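Local coordinates for protein putative pyrazinamidase/nicotinamidase (Streptococcus mutans, PDB 3S2S) that probably hydrolyses nicotinamide, and perhaps pyrazinamide, to the free acid, as a zinc-binding member of the isochorismatase family, at residues A[37-42]-A[69-74]; A[73-76]-A[81-84]; A[165-170]-A[202-207]. All blocks are in the same frame, centred on the assembly; numbering follows the deposited sequence.

Interaction 1. Residues A[37-42]-A[69-74]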
ATOM      1  N   LYS A  37      -9.929  19.272  -5.649  1.00 34.98           N
ATOM      2  CA  LYS A  37      -8.514  19.524  -5.316  1.00 26.41           C
ATOM      3  C   LYS A  37      -8.297  19.508  -3.813  1.00 23.08           C
ATOM      4  O   LYS A  37      -9.194  19.846  -3.041  1.00 21.88           O
ATOM      5  CB  LYS A  37      -8.011  20.872  -5.840  1.00 31.19           C
ATOM      6  CG  LYS A  37      -7.576  20.890  -7.299  1.00 37.69           C
ATOM      7  CD  LYS A  37      -6.699  22.121  -7.572  1.00 32.66           C
ATOM      8  CE  LYS A  37      -6.461  22.319  -9.055  1.00 40.48           C
ATOM      9  NZ  LYS A  37      -5.759  23.616  -9.275  1.00 37.91           N
ATOM     10  N   ALA A  38      -7.099  19.111  -3.404  1.00 17.86           N
ATOM     11  CA  ALA A  38      -6.739  19.188  -1.994  1.00 16.06           C
ATOM     12  C   ALA A  38      -5.421  19.872  -1.830  1.00 17.83           C
ATOM     13  O   ALA A  38      -4.470  19.548  -2.526  1.00 22.55           O
ATOM     14  CB  ALA A  38      -6.654  17.790  -1.385  1.00 21.50           C
ATOM     15  N   LEU A  39      -5.368  20.799  -0.881  1.00 16.99           N
ATOM     16  CA  LEU A  39      -4.124  21.470  -0.555  1.00 16.19           C
ATOM     17  C   LEU A  39      -3.506  20.760   0.646  1.00 16.81           C
ATOM     18  O   LEU A  39      -4.180  20.533   1.647  1.00 19.53           O
ATOM     19  CB  LEU A  39      -4.363  22.971  -0.295  1.00 16.38           C
ATOM     20  CG  LEU A  39      -3.035  23.691  -0.021  1.00 22.84           C
ATOM     21  CD1 LEU A  39      -2.990  25.045  -0.729  1.00 23.45           C
ATOM     22  CD2 LEU A  39      -2.704  23.770   1.471  1.00 22.56           C
ATOM     23  N   ILE A  40      -2.238  20.365   0.517  1.00 14.31           N
ATOM     24  CA  ILE A  40      -1.543  19.661   1.602  1.00 13.76           C
ATOM     25  C   ILE A  40      -0.598  20.658   2.258  1.00 18.07           C
ATOM     26  O   ILE A  40       0.199  21.269   1.566  1.00 17.36           O
ATOM     27  CB  ILE A  40      -0.740  18.427   1.092  1.00 15.88           C
ATOM     28  CG1 ILE A  40      -1.551  17.593   0.095  1.00 16.30           C
ATOM     29  CG2 ILE A  40      -0.317  17.530   2.281  1.00 15.81           C
ATOM     30  CD1 ILE A  40      -2.909  17.135   0.617  1.00 20.24           C
ATOM     31  N   SER A  41      -0.728  20.852   3.578  1.00 14.84           N
ATOM     32  CA  SER A  41       0.098  21.807   4.331  1.00 17.09           C
ATOM     33  C   SER A  41       1.096  21.014   5.148  1.00 16.40           C
ATOM     34  O   SER A  41       0.744  20.413   6.173  1.00 16.41           O
ATOM     35  CB  SER A  41      -0.766  22.686   5.237  1.00 17.84           C
ATOM     36  OG  SER A  41       0.015  23.717   5.841  1.00 17.72           O
ATOM     37  N   ILE A  42       2.337  20.978   4.676  1.00 15.64           N
ATOM     38  CA  ILE A  42       3.290  20.008   5.218  1.00 16.55           C
ATOM     39  C   ILE A  42       4.249  20.633   6.229  1.00 17.42           C
ATOM     40  O   ILE A  42       5.094  21.452   5.870  1.00 17.71           O
ATOM     41  CB  ILE A  42       4.090  19.348   4.094  1.00 14.44           C
ATOM     42  CG1 ILE A  42       3.141  18.760   3.041  1.00 15.26           C
ATOM     43  CG2 ILE A  42       5.049  18.259   4.642  1.00 16.93           C
ATOM     44  CD1 ILE A  42       3.886  18.259   1.819  1.00 19.30           C
ATOM     45  N   ALA A  69       0.186  31.122   4.062  1.00 20.29           N
ATOM     46  CA  ALA A  69      -1.132  31.404   4.636  1.00 23.10           C
ATOM     47  C   ALA A  69      -2.121  31.857   3.561  1.00 24.58           C
ATOM     48  O   ALA A  69      -3.272  31.409   3.518  1.00 24.33           O
ATOM     49  CB  ALA A  69      -1.038  32.443   5.773  1.00 23.17           C
ATOM     50  N   GLN A  70      -1.676  32.746   2.686  1.00 26.02           N
ATOM     51  CA  GLN A  70      -2.566  33.276   1.663  1.00 24.70           C
ATOM     52  C   GLN A  70      -3.022  32.212   0.682  1.00 23.67           C
ATOM     53  O   GLN A  70      -4.191  32.179   0.301  1.00 24.19           O
ATOM     54  CB  GLN A  70      -1.913  34.448   0.932  1.00 26.41           C
ATOM     55  CG  GLN A  70      -1.853  35.679   1.793  1.00 40.39           C
ATOM     56  CD  GLN A  70      -0.990  36.770   1.197  1.00 51.89           C
ATOM     57  OE1 GLN A  70      -0.139  36.515   0.341  1.00 52.58           O
ATOM     58  NE2 GLN A  70      -1.199  37.995   1.656  1.00 53.56           N
ATOM     59  N   VAL A  71      -2.113  31.327   0.287  1.00 23.17           N
ATOM     60  CA  VAL A  71      -2.493  30.312  -0.685  1.00 20.91           C
ATOM     61  C   VAL A  71      -3.434  29.292  -0.059  1.00 22.07           C
ATOM     62  O   VAL A  71      -4.306  28.766  -0.729  1.00 23.96           O
ATOM     63  CB  VAL A  71      -1.278  29.644  -1.378  1.00 30.22           C
ATOM     64  CG1 VAL A  71      -0.551  28.739  -0.437  1.00 32.50           C
ATOM     65  CG2 VAL A  71      -1.727  28.872  -2.628  1.00 35.00           C
ATOM     66  N   THR A  72      -3.250  29.019   1.229  1.00 20.79           N
ATOM     67  CA  THR A  72      -4.147  28.112   1.949  1.00 21.34           C
ATOM     68  C   THR A  72      -5.556  28.707   2.066  1.00 24.82           C
ATOM     69  O   THR A  72      -6.552  28.033   1.810  1.00 23.47           O
ATOM     70  CB  THR A  72      -3.570  27.783   3.331  1.00 21.15           C
ATOM     71  OG1 THR A  72      -2.270  27.210   3.140  1.00 19.72           O
ATOM     72  CG2 THR A  72      -4.454  26.792   4.089  1.00 22.38           C
ATOM     73  N   GLN A  73      -5.642  29.982   2.425  1.00 24.05           N
ATOM     74  CA  GLN A  73      -6.942  30.627   2.494  1.00 25.28           C
ATOM     75  C   GLN A  73      -7.604  30.626   1.113  1.00 25.85           C
ATOM     76  O   GLN A  73      -8.816  30.387   0.980  1.00 25.46           O
ATOM     77  CB  GLN A  73      -6.789  32.060   3.012  1.00 25.43           C
ATOM     78  CG  GLN A  73      -8.096  32.811   3.133  1.00 25.45           C
ATOM     79  CD  GLN A  73      -8.961  32.281   4.250  1.00 29.01           C
ATOM     80  OE1 GLN A  73      -8.569  32.314   5.416  1.00 30.05           O
ATOM     81  NE2 GLN A  73     -10.151  31.798   3.904  1.00 30.90           N
ATOM     82  N   LYS A  74      -6.816  30.883   0.078  1.00 24.94           N
ATOM     83  CA  LYS A  74      -7.376  30.914  -1.274  1.00 27.48           C
ATOM     84  C   LYS A  74      -7.896  29.557  -1.704  1.00 29.82           C
ATOM     85  O   LYS A  74      -8.995  29.448  -2.251  1.00 29.37           O
ATOM     86  CB  LYS A  74      -6.385  31.452  -2.299  1.00 33.19           C
ATOM     87  CG  LYS A  74      -6.920  31.346  -3.716  1.00 48.68           C
ATOM     88  CD  LYS A  74      -6.220  32.290  -4.670  1.00 64.67           C
ATOM     89  CE  LYS A  74      -6.964  32.354  -5.998  1.00 75.33           C
ATOM     90  NZ  LYS A  74      -6.487  33.472  -6.862  1.00 79.56           N
TER
HETATM   91  O   HOH W   1      -0.332  25.346   3.865  1.00 18.10           O

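Interaction 2. Residues A[73-76]-A[81-84]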
ATOM      1  N   GLN A  73      -5.642  29.982   2.425  1.00 24.05           N
ATOM      2  CA  GLN A  73      -6.942  30.627   2.494  1.00 25.28           C
ATOM      3  C   GLN A  73      -7.604  30.626   1.113  1.00 25.85           C
ATOM      4  O   GLN A  73      -8.816  30.387   0.980  1.00 25.46           O
ATOM      5  CB  GLN A  73      -6.789  32.060   3.012  1.00 25.43           C
ATOM      6  CG  GLN A  73      -8.096  32.811   3.133  1.00 25.45           C
ATOM      7  CD  GLN A  73      -8.961  32.281   4.250  1.00 29.01           C
ATOM      8  OE1 GLN A  73      -8.569  32.314   5.416  1.00 30.05           O
ATOM      9  NE2 GLN A  73     -10.151  31.798   3.904  1.00 30.90           N
ATOM     10  N   LYS A  74      -6.816  30.883   0.078  1.00 24.94           N
ATOM     11  CA  LYS A  74      -7.376  30.914  -1.274  1.00 27.48           C
ATOM     12  C   LYS A  74      -7.896  29.557  -1.704  1.00 29.82           C
ATOM     13  O   LYS A  74      -8.995  29.448  -2.251  1.00 29.37           O
ATOM     14  CB  LYS A  74      -6.385  31.452  -2.299  1.00 33.19           C
ATOM     15  CG  LYS A  74      -6.920  31.346  -3.716  1.00 48.68           C
ATOM     16  CD  LYS A  74      -6.220  32.290  -4.670  1.00 64.67           C
ATOM     17  CE  LYS A  74      -6.964  32.354  -5.998  1.00 75.33           C
ATOM     18  NZ  LYS A  74      -6.487  33.472  -6.862  1.00 79.56           N
ATOM     19  N   ALA A  75      -7.113  28.513  -1.445  1.00 24.01           N
ATOM     20  CA  ALA A  75      -7.549  27.163  -1.800  1.00 22.31           C
ATOM     21  C   ALA A  75      -8.864  26.874  -1.105  1.00 22.00           C
ATOM     22  O   ALA A  75      -9.797  26.344  -1.718  1.00 26.27           O
ATOM     23  CB  ALA A  75      -6.507  26.136  -1.391  1.00 21.14           C
ATOM     24  N   TYR A  76      -8.947  27.246   0.171  1.00 23.74           N
ATOM     25  CA  TYR A  76     -10.159  27.002   0.944  1.00 25.80           C
ATOM     26  C   TYR A  76     -11.342  27.782   0.368  1.00 26.52           C
ATOM     27  O   TYR A  76     -12.441  27.236   0.235  1.00 30.20           O
ATOM     28  CB  TYR A  76      -9.964  27.350   2.412  1.00 25.70           C
ATOM     29  CG  TYR A  76     -11.226  27.210   3.226  1.00 27.64           C
ATOM     30  CD1 TYR A  76     -11.597  25.977   3.765  1.00 28.12           C
ATOM     31  CD2 TYR A  76     -12.065  28.299   3.436  1.00 33.29           C
ATOM     32  CE1 TYR A  76     -12.758  25.837   4.512  1.00 28.01           C
ATOM     33  CE2 TYR A  76     -13.228  28.164   4.175  1.00 34.52           C
ATOM     34  CZ  TYR A  76     -13.564  26.931   4.707  1.00 35.06           C
ATOM     35  OH  TYR A  76     -14.713  26.788   5.444  1.00 36.25           O
ATOM     36  N   TYR A  81     -10.224  20.988  -0.322  1.00 21.43           N
ATOM     37  CA  TYR A  81      -9.995  20.384   0.987  1.00 19.66           C
ATOM     38  C   TYR A  81      -8.608  20.783   1.455  1.00 22.20           C
ATOM     39  O   TYR A  81      -7.695  20.933   0.629  1.00 22.85           O
ATOM     40  CB  TYR A  81     -10.086  18.861   0.855  1.00 16.47           C
ATOM     41  CG  TYR A  81     -11.449  18.447   0.321  1.00 21.66           C
ATOM     42  CD1 TYR A  81     -12.561  18.415   1.165  1.00 18.82           C
ATOM     43  CD2 TYR A  81     -11.619  18.114  -1.010  1.00 21.05           C
ATOM     44  CE1 TYR A  81     -13.806  18.058   0.684  1.00 23.02           C
ATOM     45  CE2 TYR A  81     -12.866  17.746  -1.500  1.00 20.52           C
ATOM     46  CZ  TYR A  81     -13.946  17.723  -0.641  1.00 23.33           C
ATOM     47  OH  TYR A  81     -15.177  17.362  -1.118  1.00 24.96           O
ATOM     48  N   ILE A  82      -8.441  20.945   2.767  1.00 16.98           N
ATOM     49  CA  ILE A  82      -7.155  21.373   3.321  1.00 17.19           C
ATOM     50  C   ILE A  82      -6.680  20.342   4.325  1.00 16.79           C
ATOM     51  O   ILE A  82      -7.418  20.019   5.258  1.00 19.53           O
ATOM     52  CB  ILE A  82      -7.292  22.704   4.092  1.00 16.45           C
ATOM     53  CG1 ILE A  82      -8.015  23.787   3.268  1.00 22.71           C
ATOM     54  CG2 ILE A  82      -5.907  23.173   4.597  1.00 19.70           C
ATOM     55  CD1 ILE A  82      -7.291  24.217   1.983  1.00 25.73           C
ATOM     56  N   PHE A  83      -5.476  19.801   4.126  1.00 15.08           N
ATOM     57  CA  PHE A  83      -4.937  18.768   5.023  1.00 16.45           C
ATOM     58  C   PHE A  83      -3.633  19.237   5.648  1.00 18.14           C
ATOM     59  O   PHE A  83      -2.631  19.402   4.943  1.00 19.22           O
ATOM     60  CB  PHE A  83      -4.658  17.473   4.251  1.00 15.73           C
ATOM     61  CG  PHE A  83      -5.899  16.767   3.782  1.00 17.12           C
ATOM     62  CD1 PHE A  83      -6.434  15.725   4.539  1.00 17.32           C
ATOM     63  CD2 PHE A  83      -6.539  17.144   2.604  1.00 16.32           C
ATOM     64  CE1 PHE A  83      -7.592  15.059   4.131  1.00 16.64           C
ATOM     65  CE2 PHE A  83      -7.698  16.470   2.184  1.00 17.28           C
ATOM     66  CZ  PHE A  83      -8.218  15.439   2.943  1.00 19.46           C
ATOM     67  N   PHE A  84      -3.643  19.461   6.959  1.00 15.79           N
ATOM     68  CA  PHE A  84      -2.407  19.736   7.700  1.00 15.58           C
ATOM     69  C   PHE A  84      -1.770  18.403   8.068  1.00 20.89           C
ATOM     70  O   PHE A  84      -2.345  17.632   8.834  1.00 21.94           O
ATOM     71  CB  PHE A  84      -2.687  20.583   8.948  1.00 16.01           C
ATOM     72  CG  PHE A  84      -3.139  21.983   8.614  1.00 16.02           C
ATOM     73  CD1 PHE A  84      -2.209  22.983   8.423  1.00 16.82           C
ATOM     74  CD2 PHE A  84      -4.483  22.276   8.455  1.00 18.32           C
ATOM     75  CE1 PHE A  84      -2.601  24.256   8.091  1.00 18.93           C
ATOM     76  CE2 PHE A  84      -4.897  23.557   8.121  1.00 21.96           C
ATOM     77  CZ  PHE A  84      -3.940  24.559   7.951  1.00 21.61           C
TER

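Interaction 3. Residues A[165-170]-A[202-207]. With CAD (cacodylic acid), chain F.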
ATOM      1  N   VAL A 165       7.275  22.573   4.158  1.00 17.35           N
ATOM      2  CA  VAL A 165       8.727  22.381   4.288  1.00 16.73           C
ATOM      3  C   VAL A 165       9.015  20.911   4.613  1.00 17.25           C
ATOM      4  O   VAL A 165       8.119  20.204   5.066  1.00 17.49           O
ATOM      5  CB  VAL A 165       9.320  23.301   5.415  1.00 15.45           C
ATOM      6  CG1 VAL A 165       9.134  24.780   5.068  1.00 19.61           C
ATOM      7  CG2 VAL A 165       8.669  22.985   6.742  1.00 18.01           C
ATOM      8  N   LEU A 166      10.233  20.419   4.350  1.00 18.32           N
ATOM      9  CA  LEU A 166      11.243  21.104   3.559  1.00 19.96           C
ATOM     10  C   LEU A 166      11.057  20.583   2.134  1.00 19.28           C
ATOM     11  O   LEU A 166      10.651  19.420   1.929  1.00 18.50           O
ATOM     12  CB  LEU A 166      12.646  20.725   4.034  1.00 25.33           C
ATOM     13  CG  LEU A 166      13.123  21.155   5.425  1.00 32.34           C
ATOM     14  CD1 LEU A 166      14.593  20.768   5.568  1.00 39.55           C
ATOM     15  CD2 LEU A 166      12.952  22.631   5.593  1.00 32.58           C
ATOM     16  N   THR A 167      11.368  21.414   1.153  1.00 18.28           N
ATOM     17  CA  THR A 167      11.104  21.070  -0.246  1.00 21.59           C
ATOM     18  C   THR A 167      11.694  19.713  -0.629  1.00 17.57           C
ATOM     19  O   THR A 167      11.039  18.915  -1.323  1.00 19.36           O
ATOM     20  CB  THR A 167      11.704  22.143  -1.173  1.00 20.63           C
ATOM     21  OG1 THR A 167      11.476  23.434  -0.596  1.00 23.13           O
ATOM     22  CG2 THR A 167      11.054  22.094  -2.539  1.00 20.85           C
ATOM     23  N   ASP A 168      12.926  19.462  -0.182  1.00 19.82           N
ATOM     24  CA  ASP A 168      13.682  18.278  -0.590  1.00 20.56           C
ATOM     25  C   ASP A 168      13.507  17.061   0.315  1.00 22.67           C
ATOM     26  O   ASP A 168      14.096  16.014   0.041  1.00 18.09           O
ATOM     27  CB  ASP A 168      15.181  18.621  -0.697  1.00 21.31           C
ATOM     28  CG  ASP A 168      15.743  19.153   0.607  1.00 25.09           C
ATOM     29  OD1 ASP A 168      15.171  20.128   1.138  1.00 24.46           O
ATOM     30  OD2 ASP A 168      16.739  18.589   1.119  1.00 26.21           O
ATOM     31  N   ILE A 169      12.717  17.172   1.391  1.00 17.44           N
ATOM     32  CA  ILE A 169      12.480  16.012   2.246  1.00 16.99           C
ATOM     33  C   ILE A 169      10.966  15.748   2.334  1.00 16.95           C
ATOM     34  O   ILE A 169      10.431  14.957   1.544  1.00 17.24           O
ATOM     35  CB  ILE A 169      13.145  16.163   3.629  1.00 17.95           C
ATOM     36  CG1 ILE A 169      14.648  16.396   3.431  1.00 21.43           C
ATOM     37  CG2 ILE A 169      12.891  14.922   4.485  1.00 22.84           C
ATOM     38  CD1 ILE A 169      15.388  16.757   4.717  1.00 23.95           C
ATOM     39  N   CYS A 170      10.255  16.403   3.247  1.00 16.48           N
ATOM     40  CA  CYS A 170       8.822  16.076   3.379  1.00 17.13           C
ATOM     41  C   CYS A 170       7.957  16.403   2.163  1.00 18.92           C
ATOM     42  O   CYS A 170       7.034  15.649   1.812  1.00 16.58           O
ATOM     43  CB  CYS A 170       8.215  16.658   4.670  1.00 14.71           C
ATOM     44  SG  CYS A 170       9.028  15.919   6.141  1.00 20.90           S
ATOM     45  N   PHE A 202      17.123  21.441  -6.484  1.00 22.91           N
ATOM     46  CA  PHE A 202      17.112  20.049  -6.913  1.00 24.42           C
ATOM     47  C   PHE A 202      15.685  19.530  -6.836  1.00 24.98           C
ATOM     48  O   PHE A 202      15.204  18.882  -7.760  1.00 22.25           O
ATOM     49  CB  PHE A 202      17.987  19.170  -6.031  1.00 25.92           C
ATOM     50  CG  PHE A 202      17.749  17.701  -6.245  1.00 28.59           C
ATOM     51  CD1 PHE A 202      18.516  16.987  -7.153  1.00 32.15           C
ATOM     52  CD2 PHE A 202      16.735  17.040  -5.556  1.00 26.69           C
ATOM     53  CE1 PHE A 202      18.289  15.626  -7.377  1.00 30.68           C
ATOM     54  CE2 PHE A 202      16.484  15.680  -5.778  1.00 29.40           C
ATOM     55  CZ  PHE A 202      17.270  14.970  -6.687  1.00 32.04           C
ATOM     56  N   ALA A 203      15.020  19.811  -5.718  1.00 22.63           N
ATOM     57  CA  ALA A 203      13.654  19.297  -5.509  1.00 20.93           C
ATOM     58  C   ALA A 203      12.663  19.860  -6.517  1.00 18.20           C
ATOM     59  O   ALA A 203      11.853  19.117  -7.069  1.00 19.84           O
ATOM     60  CB  ALA A 203      13.176  19.567  -4.071  1.00 21.75           C
ATOM     61  N   LEU A 204      12.691  21.178  -6.746  1.00 20.61           N
ATOM     62  CA  LEU A 204      11.776  21.758  -7.726  1.00 22.40           C
ATOM     63  C   LEU A 204      11.998  21.164  -9.123  1.00 22.03           C
ATOM     64  O   LEU A 204      11.041  20.880  -9.847  1.00 22.16           O
ATOM     65  CB  LEU A 204      11.904  23.280  -7.766  1.00 23.12           C
ATOM     66  CG  LEU A 204      11.418  24.031  -6.525  1.00 23.06           C
ATOM     67  CD1 LEU A 204      11.758  25.516  -6.699  1.00 30.37           C
ATOM     68  CD2 LEU A 204       9.942  23.849  -6.329  1.00 23.09           C
ATOM     69  N   ASN A 205      13.261  20.999  -9.506  1.00 21.18           N
ATOM     70  CA  ASN A 205      13.572  20.404 -10.800  1.00 21.99           C
ATOM     71  C   ASN A 205      13.038  18.973 -10.866  1.00 20.97           C
ATOM     72  O   ASN A 205      12.480  18.564 -11.870  1.00 21.05           O
ATOM     73  CB  ASN A 205      15.081  20.402 -11.042  1.00 22.61           C
ATOM     74  CG  ASN A 205      15.628  21.784 -11.383  1.00 37.23           C
ATOM     75  OD1 ASN A 205      14.888  22.676 -11.813  1.00 40.82           O
ATOM     76  ND2 ASN A 205      16.939  21.959 -11.206  1.00 41.99           N
ATOM     77  N   HIS A 206      13.194  18.216  -9.782  1.00 18.27           N
ATOM     78  CA  HIS A 206      12.764  16.818  -9.776  1.00 17.13           C
ATOM     79  C   HIS A 206      11.240  16.754  -9.835  1.00 20.03           C
ATOM     80  O   HIS A 206      10.648  15.971 -10.593  1.00 19.49           O
ATOM     81  CB  HIS A 206      13.242  16.173  -8.475  1.00 16.02           C
ATOM     82  CG  HIS A 206      13.020  14.699  -8.411  1.00 19.07           C
ATOM     83  ND1 HIS A 206      14.008  13.788  -8.709  1.00 21.79           N
ATOM     84  CD2 HIS A 206      11.929  13.979  -8.066  1.00 18.50           C
ATOM     85  CE1 HIS A 206      13.533  12.564  -8.552  1.00 19.32           C
ATOM     86  NE2 HIS A 206      12.278  12.653  -8.149  1.00 18.58           N
ATOM     87  N   LEU A 207      10.593  17.587  -9.029  1.00 19.06           N
ATOM     88  CA  LEU A 207       9.136  17.630  -9.041  1.00 20.14           C
ATOM     89  C   LEU A 207       8.610  17.870 -10.462  1.00 22.59           C
ATOM     90  O   LEU A 207       7.741  17.137 -10.940  1.00 21.95           O
ATOM     91  CB  LEU A 207       8.623  18.709  -8.086  1.00 20.41           C
ATOM     92  CG  LEU A 207       8.866  18.391  -6.607  1.00 24.48           C
ATOM     93  CD1 LEU A 207       8.922  19.653  -5.751  1.00 26.31           C
ATOM     94  CD2 LEU A 207       7.773  17.500  -6.145  1.00 26.91           C
TER
HETATM   95 AS   CAD F 185      10.556  17.503   6.712  0.80 24.59          AS
HETATM   96  C1  CAD F 185       9.596  18.858   7.732  1.00 19.95           C
HETATM   97  C2  CAD F 185      12.002  16.690   7.791  1.00 26.46           C
HETATM   98  O1  CAD F 185      11.021  18.014   5.230  1.00 32.58           O

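Interaction 1. Residues A[37-42]-A[69-74]
Leu39, on strand 37-42, reaches helix 65-77 at two consecutive residues, Val71 and Thr72, and its two methyl branches divide the task. Val71 comes first along the helix. Its carbonyl oxygen O lies 3.9 Å from Leu39 CD1, so the branch meets helix backbone, while the Val71 CG1 methyl stands at a looser 4.4 Å from the same CD1. The valine also packs on Thr163 of the neighbouring strand 159-165, so it spans two strands.

At Thr72 the backbones come nearest, with Leu39 CA and Thr72 CA 7.1 Å apart. Leu39 CD2 touches Thr72 OG1 at 3.8 Å, and the two side chains cross at about a right angle. With its CG trans to the amide nitrogen (chi1 -177°), Leu39 extends from the strand to the helix. The hydroxyl of Thr72 has two polar partners besides this apolar neighbour: it is hydrogen-bonded to Ile68 O, one turn earlier in the helix, and OG1 accepts a bond of 2.8 Å from a water. That water lies 2.6 Å from Ser41 OG, joining strand and helix through a single bridging molecule. The bridge forms because Ser41, two residues beyond Leu39 on the strand, also points its CB toward the helix, yet its hydroxyl stops too far from Thr72 OG1 for a direct bond, and the water spans the distance. Leu119 of helix 119-125 packs against both Ser41 and Thr72.

Between these segments the helix rests on the strand through the two methyls of Leu39. The hydroxyls of Ser41 and Thr72 do not bond each other but share a water, with Thr72 also tied to Ile68 O, so a buried polar pair is satisfied beside the leucine methyls.

Interaction 2. Residues A[73-76]-A[81-84]
Ile82 directs its CG1 branch into the face of helix 65-77 made by Ala75 and Tyr76. The apolar contacts centre on its terminal methyl. Ile82 CD1 lies 4.0 Å from Ala75 CB and 4.1 Å from Tyr76 CB, and it also approaches the helix backbone, with Ile82 CD1 3.9 Å from Tyr76 N. Two bent torsions, chi1 -51° and chi2 -63°, fold the branch so that its end settles between the two helix residues. One carbon nearer the strand, Ile82 CG1 is 4.2 Å from Tyr76 CB. Leu39 of the adjacent strand packs on both Ala75 and Ile82 and extends the same apolar layer.

In topology this is the return half of a beta-alpha-beta crossover: strand 37-42 leads to helix 65-77, a short turn follows, and strand 81-87 runs beside and parallel to the first strand.

The aromatic contact is of another kind. Ile82 CG1 meets the Tyr76 ring at its edge, near the ring plane. The ring also makes a cation-pi contact with Arg131 and an edge-to-face one with His126.

Polar bonds lie outside the pair: Tyr76 OH is hydrogen-bonded to Asp129 OD1, and Tyr76 O to Arg131 NH2, so both ends of the tyrosine are held from beyond the strand.

Interaction 3. Residues A[165-170]-A[202-207]
Thr167 and Ala203 meet where the start of helix 167-180 comes up against helix 197-209. Beginning at the root of the threonine, Thr167 CB stands 4.1 Å from Ala203 CB. The methyl goes closer: with CG2 trans to the amide nitrogen, Thr167 CG2 presses on Ala203 CB at 3.6 Å and reaches Leu204 CD2 more loosely at 4.3 Å. The other branch, OG1, is hydrogen-bonded to His200 ND1, one turn before Leu204, so one side chain grips helix 197-209 by both a methyl and a hydroxyl. The small Ala203 allows a close approach of backbones: its CB also touches Thr167 O at 3.5 Å and Asp168 CA at 3.7 Å. The Asp168 carboxylate turns elsewhere, OD1 bonding to Ser194 OG, and Phe202 of a third subunit packs on this aspartate.

Behind this packed face the same segment carries the ligand pocket. The peptide before Leu166 is cis, and the amide groups of Leu166 and Cys170 converge on one oxygen of the bound cacodylic acid. Leu166 N donates to O1 in a nearly straight bond (N-H...O 173°), and Cys170 N does so at 159°. Cys170 SG lies 2.3 Å from the arsenic atom AS of the cacodylic acid. Of these two backbone N-H groups, the first is on the nitrogen of the cis peptide bond between Val165 and Leu166, the second on a cysteine in the first turn of helix 167-180. A pair of amides placed like this is consistent with the oxyanion hole of cysteine hydrolases of the isochorismatase family.

In the fold
All three contacts lie within the isochorismatase domain and attach helices to its parallel sheet or to each other. Interactions 1 and 2 are neighbours, with centres about 4 Å apart: they share helix 65-77, Gln73 and Lys74, and reach adjacent strands, 37-42 and 81-87, so that together they make one helix-on-sheet layer. Interaction 3 comes later in the chain, its centre about 17 Å from that of interaction 1 and about 20 Å from that of interaction 2. It touches interaction 1 where Ile42 ends strand 37-42 beside Val165 and Cys170, so the strand carrying interaction 1 runs to the ligand pocket. Interaction 3 lies on the opposite side of the chain's centre from interaction 2.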